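PDB 6OFT: probable zinc protease PqqL from Escherichia coli, which probably acts as a periplasmic zinc-dependent endopeptidase of the M16 family, this chain being the first half of the protein. Local coordinates for residues I38-L43 / P196-F201; F55-M60 / D94-Q99; G63-P68 / F117-N122; A124-L129 / Q185-Y190. One frame throughout, in Å; residues are numbered along the deposited sequence.

From the N terminus, the chain leaves strand 31-38 into 38-43, the first arm of contact 1, whose partner 196-201 arrives more than 150 residues later on strand 199-205; the other three contacts all fall within that long loop. Contacts 2 and 3 cross: 55-60 and 63-68 come first, then 94-99 and 117-122 close them in the same order, setting helix 52-59 against strand 96-103 and the loop after that helix against helix 107-122. Contact 4 opens afterwards at 124-129 and closes on helix 183-193, just before contact 1 does. Contacts 1 and 2 share the six-stranded sheet, while M60, W120 and Y190 join contacts 2, 3 and 4.

Contact 1. Residues I38-L43 / P196-F201; sequences IHTGSL and PNNMTF
H39 and N198 meet at the ends of strands 31-38 and 199-205, antiparallel neighbours in the six-stranded mixed sheet of the M16 fold. The bridge here is the non-hydrogen-bonded pair I38 and M199, whose apolar side chains lie side by side, pointing the same way, and touch at I38 CD1 and M199 CG, 3.8 Å apart. One residue on, H39 N gives a nearly straight hydrogen bond (172°) to N198 O at 3.0 Å. An asparagine suits position 198 because its amide both donates and accepts. With CG trans to the backbone N (chi1 -166°), it swings across to T40, where ND2 donates to OG1 at 2.8 Å, close to the amide plane. ND2 is also hydrogen-bonded to W193 O, and OD1 is satisfied by N231 ND2. The T40 hydroxyl has a second partner in N231 OD1, so none of these buried polar atoms lacks a mate. Beyond them the imidazole turns its edge to the neighbouring strand, and H39 NE2 shares a hydrogen bond of 2.7 Å with T200 OG1.

Contact 2. Residues F55-M60 / D94-Q99; sequences FVEHMM and DETVYQ
Y98, its CG anti to the carbonyl carbon (chi1 -59°), pushes its phenol end against the backbone of helix 52-59, bringing OH to 3.2 Å from E57 CA. No hydrogen bond joins the two segments; they meet by van der Waals packing and a Met-aromatic contact. E57 O lies in the ring plane, at the edge. The M60 side chain crosses that of Y98 at about a right angle, its CG 3.4 Å from Y98 CE1, and its bent chain sets SD obliquely, 5.5 Å from the ring centroid and 38° off the normal. Lower on the strand, T96 turns its methyl to the glutamate stem, with CG2 3.8 Å from E57 CB. Threonine suits this place because its other branch, OG1, is held by T40 O.

The second shell fixes the polar ends. Y98 OH is hydrogen-bonded to Y194 OH, and E57 OE2 to T91 OG1 on strand 87-91. A leucine in place of Y98 would probably leave the Y194 hydroxyl without this partner and open a gap beside M60 and the E57 backbone. Helix and strand run nearly parallel, their segment axes 20° apart and 9.6 Å from each other. The strand thus backs the helix carrying HFVEH, the inverted HxxEH motif typical of M16 peptidases; H54 and H58, with E134 from helix 128-144, are the predicted zinc ligands and E57 the predicted proton acceptor.

Contact 3. Residues G63-P68 / F117-N122; sequences GTKTWP and FSEWSN
E119 reaches from helix 107-122 into the loop 63-68, its side chain crossing those of T64, K65, T66 and W67 at about right angles, and its carboxylate meets donors on several sides. OE1 takes T66 N on its syn lone pair, a nearly straight hydrogen bond (173°) of 3.0 Å, and on its anti side T64 OG1 at 2.8 Å. OE2 is gripped from above and below its plane: K65 NZ, at 2.9 Å from OE2, forms a salt bridge over one face, and T66 OG1, at 2.7 Å from OE2, comes to the other. Four donors on a largely buried carboxylate probably keep it ionised. The W67 ring, its plane 66° from that of the carboxylate, touches the stem, with CZ3 3.6 Å from E119 CG.

The T64 chi1 of 75° tucks OG1 between the backbone N and the carbonyl carbon, where it accepts from W67 N at 3.2 Å in an ST motif, while CG2 rests near W120 CD1. A leucine at E119 would probably leave the T66 amide, the T64 and T66 hydroxyls and the K65 charge without their acceptor and the lysine chain free to turn. The loop spans from helix 52-59 to helix 71-77, whose V72 touches T64, W67 and W120; W67 also lies along A115 and I116 of helix 107-122, and backbone hydrogen bonds join G63 to T125 and K65 to A123.

Contact 4. Residues A124-L129 / Q185-Y190; sequences ATFEKL and QLRQFY
F126, with CG trans to the carbonyl carbon (chi1 -53°), sends its ring at helix 183-193, and Y190, with CG trans to the backbone N (chi1 176°), holds out its ring face to receive it. The result is a T-shaped pair: the edge of F126 meets the face of Y190, the planes 69° apart and the centroids separated by 5.1 Å, with F126 CE2 3.5 Å from Y190 CD2. One face of the phenylalanine lies over the helix backbone at R187 CA, and its CD1 sits 3.9 Å from L186 CB. A large flat residue suits this place, since it uses edge and face at once.

The segment 124-129 leads into helix 128-144, with E127 at the N-cap position; that helix carries E134, a predicted zinc ligand, and F126 also packs on M59 and M60 beside the HxxEH helix.

R187 runs past F126 in the opposite direction, bent at chi3, until its guanidinium has F126 CB over one face. NH1 then donates to T125 O at 2.8 Å, approaching from above the carbonyl plane. Tyrosine fits position 190 because its hydroxyl works both ways: it accepts from A124 N, 3.2 Å from Y190 OH, and is hydrogen-bonded to W120 O as well. A124 CB also packs against the Y190 ring, 3.6 Å from Y190 CZ.

Contact 1. Residues I38-L43 / P196-F201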
loop_
_atom_site.group_PDB
_atom_site.type_symbol
_atom_site.label_atom_id
_atom_site.label_comp_id
_atom_site.label_asym_id
_atom_site.label_seq_id
_atom_site.Cartn_x
_atom_site.Cartn_y
_atom_site.Cartn_z
ATOM N N ILE A 38 9.066 1.337 12.450
ATOM C CA ILE A 38 9.747 0.089 12.789
ATOM C C ILE A 38 9.672 -0.719 11.514
ATOM O O ILE A 38 8.571 -0.963 11.033
ATOM C CB ILE A 38 9.085 -0.673 13.989
ATOM C CG1 ILE A 38 8.687 0.276 15.175
ATOM C CG2 ILE A 38 9.944 -1.857 14.450
ATOM C CD1 ILE A 38 9.765 1.136 15.848
ATOM N N HIS A 39 10.815 -1.173 10.993
ATOM C CA HIS A 39 10.850 -1.920 9.729
ATOM C C HIS A 39 10.480 -3.397 9.881
ATOM O O HIS A 39 11.021 -4.260 9.161
ATOM C CB HIS A 39 12.208 -1.739 9.035
ATOM C CG HIS A 39 12.472 -0.329 8.598
ATOM N ND1 HIS A 39 12.361 0.044 7.274
ATOM C CD2 HIS A 39 12.849 0.748 9.326
ATOM C CE1 HIS A 39 12.671 1.332 7.232
ATOM N NE2 HIS A 39 12.973 1.798 8.446
ATOM N N THR A 40 9.545 -3.681 10.821
ATOM C CA THR A 40 9.057 -5.025 11.124
ATOM C C THR A 40 7.567 -4.943 11.419
ATOM O O THR A 40 7.137 -4.094 12.215
ATOM C CB THR A 40 9.793 -5.627 12.344
ATOM O OG1 THR A 40 11.191 -5.694 12.099
ATOM C CG2 THR A 40 9.256 -7.024 12.743
ATOM N N GLY A 41 6.820 -5.835 10.772
ATOM C CA GLY A 41 5.391 -6.041 10.947
ATOM C C GLY A 41 5.092 -7.495 11.282
ATOM O O GLY A 41 5.913 -8.181 11.888
ATOM N N SER A 42 3.921 -7.982 10.882
ATOM C CA SER A 42 3.476 -9.349 11.152
ATOM C C SER A 42 4.262 -10.426 10.406
ATOM O O SER A 42 4.266 -11.553 10.877
ATOM C CB SER A 42 1.989 -9.492 10.848
ATOM O OG SER A 42 1.755 -9.172 9.486
ATOM N N LEU A 43 4.898 -10.112 9.239
ATOM C CA LEU A 43 5.627 -11.147 8.474
ATOM C C LEU A 43 6.673 -11.883 9.318
ATOM O O LEU A 43 6.839 -13.093 9.173
ATOM C CB LEU A 43 6.300 -10.598 7.197
ATOM C CG LEU A 43 5.428 -10.054 6.054
ATOM C CD1 LEU A 43 6.277 -9.459 4.977
ATOM C CD2 LEU A 43 4.535 -11.104 5.461
ATOM N N PRO A 196 17.625 0.366 17.489
ATOM C CA PRO A 196 17.804 1.511 16.574
ATOM C C PRO A 196 18.083 1.237 15.104
ATOM O O PRO A 196 17.551 1.972 14.289
ATOM C CB PRO A 196 18.961 2.298 17.210
ATOM C CG PRO A 196 18.823 2.021 18.638
ATOM C CD PRO A 196 18.402 0.575 18.730
ATOM N N ASN A 197 18.863 0.204 14.756
ATOM C CA ASN A 197 19.215 -0.098 13.362
ATOM C C ASN A 197 18.024 -0.623 12.515
ATOM O O ASN A 197 18.166 -0.789 11.301
ATOM C CB ASN A 197 20.417 -1.057 13.309
ATOM C CG ASN A 197 20.103 -2.485 13.685
ATOM O OD1 ASN A 197 19.221 -2.769 14.501
ATOM N ND2 ASN A 197 20.833 -3.421 13.098
ATOM N N ASN A 198 16.861 -0.870 13.155
ATOM C CA ASN A 198 15.646 -1.311 12.489
ATOM C C ASN A 198 14.613 -0.167 12.562
ATOM O O ASN A 198 13.424 -0.389 12.315
ATOM C CB ASN A 198 15.118 -2.608 13.161
ATOM C CG ASN A 198 14.062 -3.337 12.369
ATOM O OD1 ASN A 198 14.124 -3.429 11.140
ATOM N ND2 ASN A 198 13.058 -3.857 13.054
ATOM N N MET A 199 15.079 1.069 12.862
ATOM C CA MET A 199 14.194 2.235 13.000
ATOM C C MET A 199 14.567 3.420 12.135
ATOM O O MET A 199 15.747 3.722 11.951
ATOM C CB MET A 199 14.151 2.730 14.452
ATOM C CG MET A 199 13.471 1.803 15.401
ATOM S SD MET A 199 13.780 2.407 17.061
ATOM C CE MET A 199 12.975 1.143 17.986
ATOM N N THR A 200 13.528 4.110 11.640
ATOM C CA THR A 200 13.635 5.346 10.882
ATOM C C THR A 200 12.662 6.333 11.509
ATOM O O THR A 200 11.478 6.018 11.649
ATOM C CB THR A 200 13.351 5.134 9.389
ATOM O OG1 THR A 200 14.278 4.171 8.872
ATOM C CG2 THR A 200 13.455 6.427 8.596
ATOM N N PHE A 201 13.178 7.498 11.936
ATOM C CA PHE A 201 12.359 8.575 12.478
ATOM C C PHE A 201 12.125 9.574 11.322
ATOM O O PHE A 201 13.091 10.053 10.723
ATOM C CB PHE A 201 13.037 9.257 13.702
ATOM C CG PHE A 201 12.055 10.154 14.420
ATOM C CD1 PHE A 201 11.049 9.616 15.209
ATOM C CD2 PHE A 201 12.110 11.535 14.268
ATOM C CE1 PHE A 201 10.097 10.440 15.818
ATOM C CE2 PHE A 201 11.171 12.356 14.895
ATOM C CZ PHE A 201 10.168 11.798 15.661
#

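Contact 2. Residues F55-M60 / D94-Q99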
loop_
_atom_site.group_PDB
_atom_site.type_symbol
_atom_site.label_atom_id
_atom_site.label_comp_id
_atom_site.label_asym_id
_atom_site.label_seq_id
_atom_site.Cartn_x
_atom_site.Cartn_y
_atom_site.Cartn_z
ATOM N N PHE A 55 -0.198 -6.483 18.717
ATOM C CA PHE A 55 -0.394 -6.417 20.173
ATOM C C PHE A 55 0.680 -5.480 20.782
ATOM O O PHE A 55 0.324 -4.596 21.567
ATOM C CB PHE A 55 -0.357 -7.822 20.815
ATOM C CG PHE A 55 -1.066 -8.006 22.150
ATOM C CD1 PHE A 55 -0.956 -7.051 23.160
ATOM C CD2 PHE A 55 -1.782 -9.168 22.420
ATOM C CE1 PHE A 55 -1.603 -7.225 24.390
ATOM C CE2 PHE A 55 -2.422 -9.349 23.656
ATOM C CZ PHE A 55 -2.319 -8.384 24.637
ATOM N N VAL A 56 1.965 -5.618 20.357
ATOM C CA VAL A 56 3.080 -4.755 20.809
ATOM C C VAL A 56 2.755 -3.261 20.545
ATOM O O VAL A 56 2.960 -2.433 21.429
ATOM C CB VAL A 56 4.468 -5.182 20.215
ATOM C CG1 VAL A 56 5.515 -4.072 20.344
ATOM C CG2 VAL A 56 4.976 -6.462 20.864
ATOM N N GLU A 57 2.225 -2.949 19.335
ATOM C CA GLU A 57 1.827 -1.609 18.891
ATOM C C GLU A 57 0.829 -0.957 19.867
ATOM O O GLU A 57 1.043 0.168 20.295
ATOM C CB GLU A 57 1.254 -1.689 17.468
ATOM C CG GLU A 57 0.842 -0.350 16.871
ATOM C CD GLU A 57 -0.599 -0.365 16.403
ATOM O OE1 GLU A 57 -1.425 0.361 16.992
ATOM O OE2 GLU A 57 -0.909 -1.134 15.469
ATOM N N HIS A 58 -0.220 -1.697 20.250
ATOM C CA HIS A 58 -1.214 -1.271 21.235
ATOM C C HIS A 58 -0.568 -1.024 22.616
ATOM O O HIS A 58 -0.920 -0.061 23.300
ATOM C CB HIS A 58 -2.320 -2.340 21.353
ATOM C CG HIS A 58 -3.382 -2.212 20.308
ATOM N ND1 HIS A 58 -4.663 -1.827 20.636
ATOM C CD2 HIS A 58 -3.314 -2.396 18.969
ATOM C CE1 HIS A 58 -5.335 -1.796 19.499
ATOM N NE2 HIS A 58 -4.567 -2.128 18.467
ATOM N N MET A 59 0.410 -1.851 22.991
ATOM C CA MET A 59 1.080 -1.741 24.291
ATOM C C MET A 59 1.934 -0.478 24.447
ATOM O O MET A 59 2.306 -0.154 25.575
ATOM C CB MET A 59 1.904 -3.002 24.619
ATOM C CG MET A 59 1.073 -4.255 24.937
ATOM S SD MET A 59 -0.294 -4.065 26.116
ATOM C CE MET A 59 0.584 -3.328 27.565
ATOM N N MET A 60 2.209 0.262 23.347
ATOM C CA MET A 60 3.004 1.498 23.429
ATOM C C MET A 60 2.226 2.616 24.121
ATOM O O MET A 60 2.814 3.501 24.749
ATOM C CB MET A 60 3.494 1.951 22.034
ATOM C CG MET A 60 4.518 1.010 21.396
ATOM S SD MET A 60 5.968 0.593 22.402
ATOM C CE MET A 60 5.528 -1.055 22.889
ATOM N N ASP A 94 4.564 -5.454 6.746
ATOM C CA ASP A 94 5.929 -4.948 6.582
ATOM C C ASP A 94 6.478 -4.036 7.660
ATOM O O ASP A 94 7.694 -3.876 7.742
ATOM C CB ASP A 94 6.018 -4.196 5.241
ATOM C CG ASP A 94 5.385 -4.906 4.073
ATOM O OD1 ASP A 94 5.795 -6.048 3.778
ATOM O OD2 ASP A 94 4.476 -4.330 3.461
ATOM N N GLU A 95 5.603 -3.362 8.419
ATOM C CA GLU A 95 6.062 -2.370 9.386
ATOM C C GLU A 95 5.054 -2.065 10.485
ATOM O O GLU A 95 3.870 -2.426 10.393
ATOM C CB GLU A 95 6.390 -1.037 8.646
ATOM C CG GLU A 95 5.198 -0.466 7.897
ATOM C CD GLU A 95 5.377 0.790 7.069
ATOM O OE1 GLU A 95 6.469 1.399 7.103
ATOM O OE2 GLU A 95 4.403 1.171 6.386
ATOM N N THR A 96 5.542 -1.331 11.494
ATOM C CA THR A 96 4.758 -0.795 12.600
ATOM C C THR A 96 5.129 0.676 12.615
ATOM O O THR A 96 6.316 1.002 12.631
ATOM C CB THR A 96 5.087 -1.471 13.934
ATOM O OG1 THR A 96 5.204 -2.877 13.747
ATOM C CG2 THR A 96 4.030 -1.194 14.971
ATOM N N VAL A 97 4.138 1.562 12.541
ATOM C CA VAL A 97 4.411 3.004 12.487
ATOM C C VAL A 97 3.633 3.728 13.581
ATOM O O VAL A 97 2.434 3.462 13.759
ATOM C CB VAL A 97 4.148 3.608 11.063
ATOM C CG1 VAL A 97 4.445 5.110 11.020
ATOM C CG2 VAL A 97 4.981 2.901 9.991
ATOM N N TYR A 98 4.314 4.676 14.275
ATOM C CA TYR A 98 3.776 5.498 15.365
ATOM C C TYR A 98 3.756 6.936 14.902
ATOM O O TYR A 98 4.785 7.460 14.465
ATOM C CB TYR A 98 4.609 5.293 16.642
ATOM C CG TYR A 98 4.616 3.846 17.081
ATOM C CD1 TYR A 98 3.626 3.350 17.919
ATOM C CD2 TYR A 98 5.585 2.955 16.610
ATOM C CE1 TYR A 98 3.598 2.010 18.287
ATOM C CE2 TYR A 98 5.563 1.612 16.964
ATOM C CZ TYR A 98 4.574 1.148 17.816
ATOM O OH TYR A 98 4.564 -0.154 18.229
ATOM N N GLN A 99 2.564 7.550 14.916
ATOM C CA GLN A 99 2.347 8.852 14.280
ATOM C C GLN A 99 1.820 9.924 15.208
ATOM O O GLN A 99 0.869 9.689 15.957
ATOM C CB GLN A 99 1.381 8.699 13.066
ATOM C CG GLN A 99 1.752 7.565 12.071
ATOM C CD GLN A 99 0.626 7.177 11.124
ATOM O OE1 GLN A 99 -0.547 7.148 11.489
ATOM N NE2 GLN A 99 0.960 6.843 9.881
#

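Contact 3. Residues G63-P68 / F117-N122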
loop_
_atom_site.group_PDB
_atom_site.type_symbol
_atom_site.label_atom_id
_atom_site.label_comp_id
_atom_site.label_asym_id
_atom_site.label_seq_id
_atom_site.Cartn_x
_atom_site.Cartn_y
_atom_site.Cartn_z
ATOM N N GLY A 63 1.854 2.070 28.817
ATOM C CA GLY A 63 2.903 2.055 29.823
ATOM C C GLY A 63 4.334 2.075 29.345
ATOM O O GLY A 63 4.768 1.210 28.582
ATOM N N THR A 64 5.086 3.055 29.833
ATOM C CA THR A 64 6.528 3.182 29.596
ATOM C C THR A 64 7.136 3.426 30.979
ATOM O O THR A 64 6.385 3.601 31.943
ATOM C CB THR A 64 6.909 4.293 28.578
ATOM O OG1 THR A 64 6.789 5.585 29.177
ATOM C CG2 THR A 64 6.142 4.214 27.240
ATOM N N LYS A 65 8.476 3.438 31.073
ATOM C CA LYS A 65 9.230 3.662 32.304
ATOM C C LYS A 65 8.816 4.973 33.005
ATOM O O LYS A 65 8.515 4.936 34.193
ATOM C CB LYS A 65 10.746 3.629 31.999
ATOM C CG LYS A 65 11.646 3.968 33.193
ATOM C CD LYS A 65 13.130 4.097 32.818
ATOM C CE LYS A 65 13.502 5.402 32.143
ATOM N NZ LYS A 65 13.389 5.318 30.660
ATOM N N THR A 66 8.786 6.102 32.281
ATOM C CA THR A 66 8.408 7.407 32.853
ATOM C C THR A 66 6.881 7.601 32.915
ATOM O O THR A 66 6.381 8.284 33.814
ATOM C CB THR A 66 9.119 8.547 32.108
ATOM O OG1 THR A 66 10.492 8.196 31.937
ATOM C CG2 THR A 66 9.031 9.901 32.844
ATOM N N TRP A 67 6.148 7.008 31.956
ATOM C CA TRP A 67 4.700 7.151 31.847
ATOM C C TRP A 67 3.938 5.806 31.989
ATOM O O TRP A 67 3.446 5.273 30.991
ATOM C CB TRP A 67 4.339 7.902 30.542
ATOM C CG TRP A 67 4.975 9.261 30.433
ATOM C CD1 TRP A 67 4.599 10.398 31.085
ATOM C CD2 TRP A 67 6.139 9.605 29.664
ATOM N NE1 TRP A 67 5.471 11.424 30.792
ATOM C CE2 TRP A 67 6.428 10.965 29.927
ATOM C CE3 TRP A 67 6.998 8.883 28.811
ATOM C CZ2 TRP A 67 7.512 11.626 29.337
ATOM C CZ3 TRP A 67 8.069 9.538 28.233
ATOM C CH2 TRP A 67 8.325 10.891 28.502
ATOM N N PRO A 68 3.811 5.236 33.214
ATOM C CA PRO A 68 3.073 3.966 33.347
ATOM C C PRO A 68 1.570 4.134 33.133
ATOM O O PRO A 68 1.082 5.259 33.125
ATOM C CB PRO A 68 3.404 3.514 34.771
ATOM C CG PRO A 68 3.700 4.788 35.507
ATOM C CD PRO A 68 4.325 5.704 34.524
ATOM N N PHE A 117 8.580 9.447 22.168
ATOM C CA PHE A 117 9.122 8.605 21.087
ATOM C C PHE A 117 10.357 7.832 21.555
ATOM O O PHE A 117 10.510 6.658 21.213
ATOM C CB PHE A 117 9.445 9.420 19.818
ATOM C CG PHE A 117 8.290 9.621 18.855
ATOM C CD1 PHE A 117 7.771 8.554 18.134
ATOM C CD2 PHE A 117 7.770 10.890 18.620
ATOM C CE1 PHE A 117 6.737 8.747 17.210
ATOM C CE2 PHE A 117 6.744 11.083 17.689
ATOM C CZ PHE A 117 6.231 10.011 16.994
ATOM N N SER A 118 11.226 8.489 22.348
ATOM C CA SER A 118 12.429 7.875 22.910
ATOM C C SER A 118 12.093 6.634 23.786
ATOM O O SER A 118 12.769 5.612 23.683
ATOM C CB SER A 118 13.212 8.900 23.716
ATOM O OG SER A 118 14.489 8.392 24.042
ATOM N N GLU A 119 11.016 6.714 24.581
ATOM C CA GLU A 119 10.542 5.629 25.433
ATOM C C GLU A 119 9.773 4.560 24.675
ATOM O O GLU A 119 9.800 3.407 25.083
ATOM C CB GLU A 119 9.734 6.162 26.621
ATOM C CG GLU A 119 10.575 7.103 27.465
ATOM C CD GLU A 119 10.520 6.839 28.950
ATOM O OE1 GLU A 119 9.542 6.212 29.422
ATOM O OE2 GLU A 119 11.468 7.266 29.645
ATOM N N TRP A 120 9.099 4.911 23.564
ATOM C CA TRP A 120 8.438 3.872 22.779
ATOM C C TRP A 120 9.534 2.989 22.148
ATOM O O TRP A 120 9.335 1.789 21.989
ATOM C CB TRP A 120 7.568 4.498 21.680
ATOM C CG TRP A 120 6.245 5.033 22.149
ATOM C CD1 TRP A 120 5.588 4.719 23.307
ATOM C CD2 TRP A 120 5.406 5.955 21.446
ATOM N NE1 TRP A 120 4.377 5.374 23.356
ATOM C CE2 TRP A 120 4.230 6.125 22.216
ATOM C CE3 TRP A 120 5.517 6.637 20.215
ATOM C CZ2 TRP A 120 3.181 6.955 21.805
ATOM C CZ3 TRP A 120 4.472 7.455 19.809
ATOM C CH2 TRP A 120 3.316 7.599 20.594
ATOM N N SER A 121 10.699 3.602 21.817
ATOM C CA SER A 121 11.844 2.935 21.202
ATOM C C SER A 121 12.458 1.786 22.019
ATOM O O SER A 121 12.874 0.800 21.409
ATOM C CB SER A 121 12.924 3.946 20.837
ATOM O OG SER A 121 12.452 4.836 19.839
ATOM N N ASN A 122 12.547 1.916 23.368
ATOM C CA ASN A 122 13.179 0.902 24.237
ATOM C C ASN A 122 12.685 0.853 25.707
ATOM O O ASN A 122 13.252 0.089 26.493
ATOM C CB ASN A 122 14.718 1.095 24.219
ATOM C CG ASN A 122 15.222 2.280 25.022
ATOM O OD1 ASN A 122 14.491 3.233 25.340
ATOM N ND2 ASN A 122 16.490 2.233 25.389
#

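Contact 4. Residues A124-L129 / Q185-Y190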
loop_
_atom_site.group_PDB
_atom_site.type_symbol
_atom_site.label_atom_id
_atom_site.label_comp_id
_atom_site.label_asym_id
_atom_site.label_seq_id
_atom_site.Cartn_x
_atom_site.Cartn_y
_atom_site.Cartn_z
ATOM N N ALA A 124 9.133 0.662 26.875
ATOM C CA ALA A 124 7.753 0.177 27.091
ATOM C C ALA A 124 7.825 -0.895 28.195
ATOM O O ALA A 124 8.777 -1.681 28.201
ATOM C CB ALA A 124 7.200 -0.428 25.818
ATOM N N THR A 125 6.855 -0.911 29.130
ATOM C CA THR A 125 6.918 -1.800 30.306
ATOM C C THR A 125 6.085 -3.096 30.251
ATOM O O THR A 125 6.424 -4.032 30.985
ATOM C CB THR A 125 6.577 -1.030 31.595
ATOM O OG1 THR A 125 5.296 -0.413 31.459
ATOM C CG2 THR A 125 7.637 0.015 31.946
ATOM N N PHE A 126 5.000 -3.156 29.440
ATOM C CA PHE A 126 4.146 -4.355 29.339
ATOM C C PHE A 126 3.671 -4.864 30.709
ATOM O O PHE A 126 3.899 -6.025 31.043
ATOM C CB PHE A 126 4.830 -5.496 28.548
ATOM C CG PHE A 126 5.342 -5.105 27.193
ATOM C CD1 PHE A 126 4.516 -5.163 26.076
ATOM C CD2 PHE A 126 6.651 -4.658 27.029
ATOM C CE1 PHE A 126 4.990 -4.778 24.816
ATOM C CE2 PHE A 126 7.124 -4.284 25.771
ATOM C CZ PHE A 126 6.288 -4.340 24.674
ATOM N N GLU A 127 3.027 -3.981 31.499
ATOM C CA GLU A 127 2.464 -4.307 32.815
ATOM C C GLU A 127 1.359 -5.346 32.623
ATOM O O GLU A 127 0.535 -5.199 31.718
ATOM C CB GLU A 127 1.867 -3.047 33.479
ATOM C CG GLU A 127 2.866 -1.936 33.770
ATOM C CD GLU A 127 2.232 -0.575 34.007
ATOM O OE1 GLU A 127 2.347 0.296 33.114
ATOM O OE2 GLU A 127 1.623 -0.374 35.083
ATOM N N LYS A 128 1.363 -6.403 33.452
ATOM C CA LYS A 128 0.408 -7.520 33.423
ATOM C C LYS A 128 -1.040 -7.048 33.271
ATOM O O LYS A 128 -1.740 -7.504 32.367
ATOM C CB LYS A 128 0.548 -8.378 34.695
ATOM C CG LYS A 128 -0.028 -9.777 34.558
ATOM C CD LYS A 128 -0.924 -10.142 35.725
ATOM C CE LYS A 128 -1.346 -11.592 35.681
ATOM N NZ LYS A 128 -2.236 -11.900 34.525
ATOM N N LEU A 129 -1.466 -6.114 34.149
ATOM C CA LEU A 129 -2.816 -5.563 34.164
ATOM C C LEU A 129 -3.172 -4.867 32.856
ATOM O O LEU A 129 -4.287 -5.055 32.372
ATOM C CB LEU A 129 -3.030 -4.646 35.381
ATOM C CG LEU A 129 -3.294 -5.346 36.731
ATOM C CD1 LEU A 129 -3.002 -4.408 37.902
ATOM C CD2 LEU A 129 -4.720 -5.873 36.828
ATOM N N GLN A 185 6.503 -12.733 26.658
ATOM C CA GLN A 185 6.552 -13.051 25.221
ATOM C C GLN A 185 6.406 -11.781 24.350
ATOM O O GLN A 185 7.070 -11.655 23.316
ATOM C CB GLN A 185 5.501 -14.098 24.849
ATOM C CG GLN A 185 5.872 -15.515 25.293
ATOM C CD GLN A 185 4.732 -16.509 25.185
ATOM O OE1 GLN A 185 3.549 -16.194 25.392
ATOM N NE2 GLN A 185 5.071 -17.749 24.877
ATOM N N LEU A 186 5.551 -10.839 24.776
ATOM C CA LEU A 186 5.364 -9.558 24.073
ATOM C C LEU A 186 6.650 -8.744 24.164
ATOM O O LEU A 186 7.071 -8.155 23.170
ATOM C CB LEU A 186 4.206 -8.754 24.686
ATOM C CG LEU A 186 2.815 -9.329 24.539
ATOM C CD1 LEU A 186 1.841 -8.525 25.362
ATOM C CD2 LEU A 186 2.368 -9.352 23.067
ATOM N N ARG A 187 7.289 -8.762 25.355
ATOM C CA ARG A 187 8.550 -8.085 25.665
ATOM C C ARG A 187 9.660 -8.666 24.798
ATOM O O ARG A 187 10.492 -7.916 24.313
ATOM C CB ARG A 187 8.898 -8.293 27.155
ATOM C CG ARG A 187 9.810 -7.237 27.773
ATOM C CD ARG A 187 10.174 -7.544 29.230
ATOM N NE ARG A 187 9.029 -8.033 30.012
ATOM C CZ ARG A 187 8.217 -7.264 30.734
ATOM N NH1 ARG A 187 8.430 -5.957 30.818
ATOM N NH2 ARG A 187 7.197 -7.801 31.392
ATOM N N GLN A 188 9.676 -10.003 24.610
ATOM C CA GLN A 188 10.680 -10.695 23.799
ATOM C C GLN A 188 10.648 -10.220 22.329
ATOM O O GLN A 188 11.706 -9.907 21.777
ATOM C CB GLN A 188 10.478 -12.215 23.916
ATOM C CG GLN A 188 11.547 -13.077 23.251
ATOM C CD GLN A 188 11.450 -14.554 23.616
ATOM O OE1 GLN A 188 12.428 -15.304 23.503
ATOM N NE2 GLN A 188 10.279 -15.017 24.063
ATOM N N PHE A 189 9.449 -10.143 21.712
ATOM C CA PHE A 189 9.298 -9.668 20.325
ATOM C C PHE A 189 9.775 -8.215 20.238
ATOM O O PHE A 189 10.563 -7.880 19.361
ATOM C CB PHE A 189 7.829 -9.778 19.868
ATOM C CG PHE A 189 7.563 -9.389 18.431
ATOM C CD1 PHE A 189 7.514 -10.353 17.430
ATOM C CD2 PHE A 189 7.329 -8.058 18.082
ATOM C CE1 PHE A 189 7.259 -9.993 16.101
ATOM C CE2 PHE A 189 7.075 -7.701 16.755
ATOM C CZ PHE A 189 7.036 -8.669 15.774
ATOM N N TYR A 190 9.309 -7.373 21.170
ATOM C CA TYR A 190 9.678 -5.964 21.287
ATOM C C TYR A 190 11.189 -5.759 21.346
ATOM O O TYR A 190 11.714 -4.955 20.578
ATOM C CB TYR A 190 9.007 -5.370 22.526
ATOM C CG TYR A 190 9.360 -3.934 22.846
ATOM C CD1 TYR A 190 8.874 -2.886 22.070
ATOM C CD2 TYR A 190 10.073 -3.614 24.001
ATOM C CE1 TYR A 190 9.126 -1.559 22.408
ATOM C CE2 TYR A 190 10.316 -2.289 24.357
ATOM C CZ TYR A 190 9.835 -1.264 23.560
ATOM O OH TYR A 190 10.074 0.046 23.900
#